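Local coordinates for protein probable glutathione S-transferase (Pseudomonas aeruginosa, PDB 6JWK) that probably isomerises maleylpyruvate with the help of glutathione, as a zeta-class member of the glutathione S-transferase superfamily, at residues L94-L99 / C165-Q170. Residues are numbered along the deposited sequence; the frame is centred on the assembly and turned at random.
Sequences LELALL and CCLVPQ
Two helices of the all-helical C-terminal domain of the glutathione S-transferase fold meet here, helix 87-103 and helix 162-176. Leu96 and Ala97 of the first face Cys166 and Leu167 of the second. The backbones come near each other at a small residue: the CA atoms of Ala97 and Cys166 are 5.9 Å apart. Cys166 points its side chain at the other helix. Its SG lies beside its own backbone N and opposite the carbonyl carbon (chi1 -66°), and from there it touches Ala97. The gap from Cys166 SG to Ala97 CB is 4.0 Å. Ala97 O is at the same distance from the sulfur, a van der Waals approach, too long for a hydrogen bond. The second pair is leucine against leucine. Neither side chain starts out aimed at the other helix, but the methyls of both reach across to it. Leu96 has CG anti to its backbone N (chi1 -177°), which carries the branched end, CG with its methyls, out to Leu167. One methyl from each meets there, Leu96 CD2 and Leu167 CD1, 4.2 Å apart.

Leu96 also touches Ala142 of helix 124-149. Helix 162-176 packs on helices 10-22 and 66-76 of the thioredoxin-like N-terminal domain as well, through Cys165 and Pro169 on Ile17 and Cys166 on Leu67, and Leu98 of helix 87-103 reaches Leu67 too. On helix 87-103, Glu95 OE2 accepts a hydrogen bond from Ser64 N of the second subunit.

All four touching residues are buried, and they bury 135 Å² in total. The attraction between them is dispersion and the exclusion of water. Across this contact the cysteine probably acts mainly as a small apolar group, its sulfur resting against the Ala97 methyl and the adjacent carbonyl oxygen.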
# COMPACT_ATOMS: atom_id res chain seq x y z
N LEU B 94 10.45 -0.45 2.54
CA LEU B 94 9.08 -0.68 1.97
C LEU B 94 8.19 -1.40 2.97
O LEU B 94 7.01 -1.07 3.02
CB LEU B 94 9.15 -1.43 0.64
CG LEU B 94 9.88 -0.69 -0.47
CD1 LEU B 94 10.06 -1.59 -1.71
CD2 LEU B 94 9.14 0.58 -0.81
N GLU B 95 8.75 -2.24 3.83
CA GLU B 95 7.94 -2.97 4.85
C GLU B 95 7.31 -1.93 5.77
O GLU B 95 6.09 -2.06 6.11
CB GLU B 95 8.71 -4.07 5.59
CG GLU B 95 7.90 -4.64 6.78
CD GLU B 95 7.86 -6.13 7.10
OE1 GLU B 95 8.93 -6.64 7.39
OE2 GLU B 95 6.71 -6.76 7.23
N LEU B 96 8.11 -0.98 6.27
CA LEU B 96 7.60 0.04 7.21
C LEU B 96 6.67 1.01 6.48
O LEU B 96 5.63 1.35 7.03
CB LEU B 96 8.78 0.74 7.87
CG LEU B 96 8.42 1.77 8.93
CD1 LEU B 96 7.41 1.26 9.92
CD2 LEU B 96 9.70 2.20 9.64
N ALA B 97 7.04 1.47 5.30
CA ALA B 97 6.19 2.41 4.51
C ALA B 97 4.82 1.77 4.22
O ALA B 97 3.81 2.48 4.34
CB ALA B 97 6.91 2.85 3.25
N LEU B 98 4.79 0.49 3.85
CA LEU B 98 3.57 -0.25 3.44
C LEU B 98 2.78 -0.59 4.67
O LEU B 98 1.55 -0.55 4.57
CB LEU B 98 3.93 -1.50 2.64
CG LEU B 98 4.47 -1.16 1.26
CD1 LEU B 98 5.24 -2.34 0.72
CD2 LEU B 98 3.34 -0.74 0.32
N LEU B 99 3.42 -0.77 5.82
CA LEU B 99 2.65 -0.92 7.08
C LEU B 99 1.75 0.29 7.30
O LEU B 99 0.55 0.13 7.63
CB LEU B 99 3.62 -1.12 8.24
CG LEU B 99 3.02 -1.15 9.64
CD1 LEU B 99 2.09 -2.36 9.84
CD2 LEU B 99 4.18 -1.25 10.62
N CYS B 165 8.35 10.01 4.72
CA CYS B 165 7.24 10.58 3.91
C CYS B 165 5.90 9.97 4.39
O CYS B 165 4.88 10.69 4.39
CB CYS B 165 7.42 10.31 2.43
SG CYS B 165 8.81 11.17 1.68
N CYS B 166 5.89 8.70 4.82
CA CYS B 166 4.65 8.03 5.28
C CYS B 166 4.42 8.27 6.78
O CYS B 166 3.25 8.47 7.19
CB CYS B 166 4.70 6.54 4.99
SG CYS B 166 4.72 6.21 3.21
N LEU B 167 5.46 8.25 7.61
CA LEU B 167 5.25 8.34 9.07
C LEU B 167 4.80 9.72 9.52
O LEU B 167 3.92 9.83 10.40
CB LEU B 167 6.50 7.89 9.81
CG LEU B 167 6.44 6.42 10.20
CD1 LEU B 167 7.82 5.85 10.58
CD2 LEU B 167 5.41 6.21 11.32
N VAL B 168 5.42 10.77 9.00
CA VAL B 168 5.16 12.13 9.53
C VAL B 168 3.68 12.45 9.33
O VAL B 168 3.05 12.93 10.25
CB VAL B 168 6.12 13.16 8.91
CG1 VAL B 168 5.61 14.59 9.01
CG2 VAL B 168 7.49 13.00 9.57
N PRO B 169 3.07 12.20 8.15
CA PRO B 169 1.65 12.48 8.03
C PRO B 169 0.78 11.61 8.96
O PRO B 169 -0.19 12.11 9.57
CB PRO B 169 1.41 12.24 6.52
CG PRO B 169 2.74 12.52 5.88
CD PRO B 169 3.72 11.86 6.86
N GLN B 170 1.15 10.35 9.13
CA GLN B 170 0.39 9.41 9.98
C GLN B 170 0.45 9.87 11.46
O GLN B 170 -0.60 9.78 12.18
CB GLN B 170 0.94 8.00 9.80
CG GLN B 170 0.22 6.96 10.66
CD GLN B 170 -1.21 6.93 10.23
OE1 GLN B 170 -2.09 7.49 10.91
NE2 GLN B 170 -1.45 6.33 9.08